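PDB 3ING: homoserine dehydrogenase from Thermoplasma acidophilum, which probably catalyses the NADP-linked interconversion of aspartate semialdehyde and homoserine, a step on the way to threonine and methionine. Local coordinates for residues G16-R28 / L52-T64. Sequence-based numbering, arbitrary orientation.
With NDP (NADPH dihydro-nicotinamide-adenine-dinucleotide phosphate), chain C.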
# COMPACT_ATOMS: atom_id res chain seq x y z
N GLY A 16 -6.70 -6.66 -20.77
CA GLY A 16 -8.15 -6.86 -20.72
C GLY A 16 -8.62 -8.31 -20.67
O GLY A 16 -9.56 -8.62 -19.92
N LEU A 17 -7.98 -9.23 -21.39
CA LEU A 17 -8.42 -10.63 -21.27
C LEU A 17 -8.12 -11.15 -19.86
O LEU A 17 -8.91 -11.88 -19.30
CB LEU A 17 -7.81 -11.50 -22.35
CG LEU A 17 -8.46 -12.85 -22.64
CD1 LEU A 17 -9.96 -12.71 -22.94
CD2 LEU A 17 -7.73 -13.55 -23.80
N ASN A 18 -7.00 -10.73 -19.27
CA ASN A 18 -6.68 -11.10 -17.89
C ASN A 18 -7.62 -10.46 -16.88
O ASN A 18 -7.85 -10.98 -15.80
CB ASN A 18 -5.21 -10.74 -17.55
CG ASN A 18 -4.23 -11.79 -18.03
OD1 ASN A 18 -4.49 -12.97 -17.86
ND2 ASN A 18 -3.12 -11.37 -18.64
N VAL A 19 -8.15 -9.29 -17.23
CA VAL A 19 -9.15 -8.67 -16.38
C VAL A 19 -10.40 -9.57 -16.29
O VAL A 19 -10.92 -9.86 -15.20
CB VAL A 19 -9.50 -7.23 -16.83
CG1 VAL A 19 -10.80 -6.78 -16.20
CG2 VAL A 19 -8.34 -6.21 -16.48
N LEU A 20 -10.82 -10.10 -17.44
CA LEU A 20 -11.92 -11.04 -17.47
C LEU A 20 -11.58 -12.31 -16.69
O LEU A 20 -12.39 -12.83 -15.95
CB LEU A 20 -12.27 -11.40 -18.93
CG LEU A 20 -12.92 -10.33 -19.80
CD1 LEU A 20 -13.30 -10.88 -21.17
CD2 LEU A 20 -14.14 -9.74 -19.11
N ARG A 21 -10.37 -12.82 -16.86
CA ARG A 21 -9.98 -14.04 -16.15
C ARG A 21 -10.08 -13.84 -14.65
O ARG A 21 -10.64 -14.69 -13.94
CB ARG A 21 -8.56 -14.47 -16.51
CG ARG A 21 -8.40 -15.05 -17.93
CD ARG A 21 -6.98 -15.55 -18.23
NE ARG A 21 -6.86 -15.97 -19.63
CZ ARG A 21 -6.18 -15.33 -20.58
NH1 ARG A 21 -5.49 -14.23 -20.33
NH2 ARG A 21 -6.16 -15.84 -21.80
N ILE A 22 -9.55 -12.72 -14.16
CA ILE A 22 -9.57 -12.41 -12.72
C ILE A 22 -10.98 -12.24 -12.21
O ILE A 22 -11.33 -12.79 -11.18
CB ILE A 22 -8.67 -11.19 -12.38
CG1 ILE A 22 -7.21 -11.59 -12.61
CG2 ILE A 22 -8.85 -10.73 -10.90
CD1 ILE A 22 -6.18 -10.49 -12.50
N ILE A 23 -11.82 -11.54 -12.97
CA ILE A 23 -13.22 -11.37 -12.59
C ILE A 23 -13.93 -12.71 -12.54
O ILE A 23 -14.67 -13.00 -11.59
CB ILE A 23 -13.97 -10.40 -13.57
CG1 ILE A 23 -13.43 -8.98 -13.41
CG2 ILE A 23 -15.55 -10.52 -13.35
CD1 ILE A 23 -13.93 -7.93 -14.44
N ASP A 24 -13.66 -13.56 -13.51
CA ASP A 24 -14.32 -14.84 -13.56
C ASP A 24 -13.91 -15.73 -12.35
O ASP A 24 -14.75 -16.37 -11.70
CB ASP A 24 -14.01 -15.54 -14.86
CG ASP A 24 -14.93 -16.71 -15.11
OD1 ASP A 24 -16.14 -16.58 -14.82
OD2 ASP A 24 -14.45 -17.74 -15.59
N ALA A 25 -12.63 -15.70 -12.02
CA ALA A 25 -12.11 -16.49 -10.89
C ALA A 25 -12.70 -15.93 -9.62
O ALA A 25 -13.09 -16.67 -8.73
CB ALA A 25 -10.58 -16.45 -10.87
N SER A 26 -12.80 -14.61 -9.56
CA SER A 26 -13.33 -13.93 -8.39
C SER A 26 -14.77 -14.26 -8.13
O SER A 26 -15.17 -14.54 -7.00
CB SER A 26 -13.21 -12.43 -8.55
OG SER A 26 -13.93 -11.79 -7.51
N ASN A 27 -15.57 -14.19 -9.19
CA ASN A 27 -16.97 -14.50 -9.09
C ASN A 27 -17.16 -15.94 -8.60
O ASN A 27 -18.11 -16.22 -7.89
CB ASN A 27 -17.68 -14.29 -10.44
CG ASN A 27 -17.83 -12.80 -10.81
OD1 ASN A 27 -17.66 -11.91 -9.97
ND2 ASN A 27 -18.16 -12.55 -12.08
N ARG A 28 -16.27 -16.85 -9.00
CA ARG A 28 -16.40 -18.26 -8.63
C ARG A 28 -16.10 -18.55 -7.15
O ARG A 28 -16.53 -19.57 -6.63
CB ARG A 28 -15.53 -19.12 -9.54
CG ARG A 28 -16.05 -19.18 -10.94
CD ARG A 28 -15.07 -19.88 -11.87
NE ARG A 28 -15.44 -19.64 -13.27
CZ ARG A 28 -16.38 -20.31 -13.94
NH1 ARG A 28 -17.05 -21.30 -13.36
NH2 ARG A 28 -16.64 -20.00 -15.20
N LEU A 52 -23.90 -11.96 -19.52
CA LEU A 52 -22.83 -12.32 -20.47
C LEU A 52 -22.00 -13.42 -19.82
O LEU A 52 -21.66 -13.34 -18.62
CB LEU A 52 -21.92 -11.13 -20.81
CG LEU A 52 -22.35 -10.01 -21.79
CD1 LEU A 52 -21.21 -9.03 -22.09
CD2 LEU A 52 -22.85 -10.57 -23.09
N ASP A 53 -21.62 -14.41 -20.62
CA ASP A 53 -20.87 -15.56 -20.12
C ASP A 53 -19.38 -15.34 -20.33
O ASP A 53 -18.83 -15.59 -21.42
CB ASP A 53 -21.39 -16.81 -20.80
CG ASP A 53 -20.70 -18.07 -20.33
OD1 ASP A 53 -19.60 -18.02 -19.77
OD2 ASP A 53 -21.25 -19.14 -20.59
N ILE A 54 -18.70 -14.91 -19.26
CA ILE A 54 -17.32 -14.47 -19.34
C ILE A 54 -16.37 -15.56 -19.78
O ILE A 54 -15.52 -15.32 -20.63
CB ILE A 54 -16.82 -13.87 -17.97
CG1 ILE A 54 -17.61 -12.61 -17.60
CG2 ILE A 54 -15.36 -13.56 -18.03
CD1 ILE A 54 -17.44 -12.18 -16.09
N SER A 55 -16.48 -16.75 -19.21
CA SER A 55 -15.55 -17.81 -19.59
C SER A 55 -15.77 -18.17 -21.05
O SER A 55 -14.83 -18.51 -21.74
CB SER A 55 -15.69 -19.04 -18.69
OG SER A 55 -16.97 -19.54 -18.77
N SER A 56 -17.00 -18.08 -21.52
CA SER A 56 -17.26 -18.33 -22.91
C SER A 56 -16.62 -17.25 -23.80
O SER A 56 -16.08 -17.55 -24.86
CB SER A 56 -18.74 -18.41 -23.18
OG SER A 56 -18.92 -19.06 -24.39
N ILE A 57 -16.67 -16.01 -23.36
CA ILE A 57 -16.04 -14.92 -24.10
C ILE A 57 -14.52 -15.09 -24.10
O ILE A 57 -13.86 -14.87 -25.11
CB ILE A 57 -16.44 -13.55 -23.53
CG1 ILE A 57 -17.93 -13.28 -23.86
CG2 ILE A 57 -15.53 -12.46 -24.08
CD1 ILE A 57 -18.55 -12.12 -23.12
N ILE A 58 -13.95 -15.46 -22.95
CA ILE A 58 -12.51 -15.71 -22.88
C ILE A 58 -12.11 -16.82 -23.88
O ILE A 58 -11.15 -16.67 -24.67
CB ILE A 58 -12.09 -16.11 -21.48
CG1 ILE A 58 -12.21 -14.92 -20.51
CG2 ILE A 58 -10.63 -16.62 -21.49
CD1 ILE A 58 -12.19 -15.36 -19.03
N SER A 59 -12.86 -17.91 -23.87
CA SER A 59 -12.57 -19.02 -24.74
C SER A 59 -12.65 -18.63 -26.22
O SER A 59 -11.78 -19.02 -27.02
CB SER A 59 -13.50 -20.19 -24.41
OG SER A 59 -13.40 -21.21 -25.37
N ASN A 60 -13.68 -17.87 -26.59
CA ASN A 60 -13.86 -17.43 -27.96
C ASN A 60 -12.75 -16.47 -28.42
O ASN A 60 -12.29 -16.55 -29.55
CB ASN A 60 -15.22 -16.75 -28.16
CG ASN A 60 -15.55 -16.55 -29.63
OD1 ASN A 60 -15.63 -15.43 -30.13
ND2 ASN A 60 -15.70 -17.65 -30.34
N LYS A 61 -12.35 -15.55 -27.56
CA LYS A 61 -11.24 -14.66 -27.87
C LYS A 61 -9.91 -15.40 -28.03
O LYS A 61 -9.17 -15.17 -28.98
CB LYS A 61 -11.13 -13.63 -26.76
CG LYS A 61 -10.09 -12.51 -26.96
CD LYS A 61 -10.28 -11.74 -28.29
CE LYS A 61 -9.33 -10.57 -28.36
NZ LYS A 61 -9.46 -9.81 -29.67
N GLU A 62 -9.60 -16.27 -27.08
CA GLU A 62 -8.40 -17.12 -27.16
C GLU A 62 -8.33 -17.96 -28.42
O GLU A 62 -7.26 -18.07 -29.07
CB GLU A 62 -8.32 -18.09 -25.98
CG GLU A 62 -7.91 -17.45 -24.66
CD GLU A 62 -8.03 -18.40 -23.46
OE1 GLU A 62 -8.61 -19.50 -23.62
OE2 GLU A 62 -7.57 -18.03 -22.34
N LYS A 63 -9.43 -18.59 -28.76
CA LYS A 63 -9.43 -19.51 -29.88
C LYS A 63 -9.49 -18.86 -31.25
O LYS A 63 -8.93 -19.41 -32.21
CB LYS A 63 -10.60 -20.51 -29.75
CG LYS A 63 -10.42 -21.51 -28.60
CD LYS A 63 -11.53 -22.49 -28.49
CE LYS A 63 -11.32 -23.47 -27.36
NZ LYS A 63 -11.10 -22.73 -26.09
N THR A 64 -10.25 -17.77 -31.36
CA THR A 64 -10.53 -17.17 -32.64
C THR A 64 -9.95 -15.81 -32.85
O THR A 64 -10.01 -15.30 -33.98
CB THR A 64 -12.08 -16.99 -32.89
OG1 THR A 64 -12.59 -15.96 -32.05
CG2 THR A 64 -12.84 -18.30 -32.72
PA NDP C . -3.18 -4.90 -26.42
O1A NDP C . -2.71 -6.27 -26.13
O2A NDP C . -2.74 -4.31 -27.71
O5B NDP C . -4.78 -4.83 -26.39
C5B NDP C . -5.56 -3.71 -26.74
C4B NDP C . -7.03 -4.09 -26.83
O4B NDP C . -7.82 -3.02 -27.27
C3B NDP C . -7.27 -5.18 -27.88
O3B NDP C . -8.44 -5.93 -27.58
C2B NDP C . -7.49 -4.39 -29.13
O2B NDP C . -8.21 -5.06 -30.12
C1B NDP C . -8.34 -3.28 -28.57
N9A NDP C . -8.32 -2.04 -29.34
C8A NDP C . -7.34 -1.48 -30.11
N7A NDP C . -7.81 -0.27 -30.56
C5A NDP C . -9.05 -0.09 -30.08
C6A NDP C . -9.94 0.95 -30.26
N6A NDP C . -9.52 2.11 -30.75
N1A NDP C . -11.12 0.83 -29.62
C2A NDP C . -11.47 -0.27 -28.86
N3A NDP C . -10.59 -1.32 -28.66
C4A NDP C . -9.39 -1.18 -29.29
O3 NDP C . -2.75 -3.91 -25.22
PN NDP C . -2.43 -4.34 -23.71
O1N NDP C . -1.04 -4.88 -23.63
O2N NDP C . -3.58 -5.17 -23.23
O5D NDP C . -2.42 -2.91 -22.93
C5D NDP C . -3.70 -2.29 -22.80
C4D NDP C . -3.52 -0.96 -22.08
O4D NDP C . -2.98 -1.23 -20.80
C3D NDP C . -2.56 -0.02 -22.74
O3D NDP C . -3.03 1.33 -22.79
C2D NDP C . -1.29 -0.15 -21.92
O2D NDP C . -0.49 1.01 -21.96
C1D NDP C . -1.85 -0.41 -20.55
N1N NDP C . -0.91 -1.05 -19.64
C2N NDP C . -0.35 -2.25 -19.99
C3N NDP C . 0.68 -2.82 -19.26
C7N NDP C . 1.14 -4.19 -19.62
O7N NDP C . 1.53 -4.99 -18.57
N7N NDP C . 1.06 -4.66 -20.85
C4N NDP C . 1.00 -2.34 -17.85
C5N NDP C . 0.30 -1.04 -17.55
C6N NDP C . -0.62 -0.48 -18.43
P2B NDP C . -7.80 -6.50 -30.69
O1X NDP C . -8.76 -6.61 -31.85
O2X NDP C . -7.85 -7.62 -29.60
O3X NDP C . -6.39 -6.32 -31.14
O HOH W 1 -7.98 -18.60 -19.74
O HOH W 2 -18.13 -17.43 -16.78
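Ile54 enters helix 16-28 as a knob in a hole formed by Leu20, Ile23, Asp24 and Asn27, and its two branches divide the work. With chi1 at -64°, CG1 stands anti to the carbonyl carbon and CG2 anti to the backbone N, which sends the branches to different neighbours: Ile54 CG2 lies 3.9 Å from Leu20 CB, while Ile54 CD1 comes within 3.7 Å of Ile23 CG2. One turn on, Ile58 CG1 rests against both Leu20 CB and Leu17 CD1, the latter 4.0 Å away. Leu20 CD1 reaches across to Ile57 CG2, and beneath this tight side strand 34-41 takes Leu20 and Ile54 on Val37 and Ile23 on Ile35.

The outer side is polar and partly hydrated. Arg21, extended from CG to NE, sends NH2 to the anti lone pair of Glu62 OE2 (2.7 Å, N-H...O 174°), with guanidinium and carboxylate nearly coplanar. Water 1 accepts from Arg21 NE and donates to the same Glu62 OE2, while Arg21 NH1 donates to Asn18 OD1 and Leu17 CG covers one guanidinium face; together these fix the group's rotation. A leucine in place of Arg21 would probably leave Glu62 without its charged mate and break the water 1 bridge. Farther along, the helices are joined less directly: water 2 donates to Asp24 OD1 and accepts from Ser55 N. Within helix 16-28 Arg28 grips Asp24 OD2 side-on with NE and NH2.

At the other end Leu17 CD1 packs on Lys61 CG (4.0 Å), and Lys61 NZ bonds NDP O2X at 2.7 Å and pairs with Asp42. The axes of the two helical segments approach to 9.7 Å and run roughly antiparallel, at 149°; the helix carrying Gly16 of the GxGxxG pattern backs a helix whose lysine holds the 2'-phosphate, an arrangement consistent with an NADPH-binding Rossmann fold.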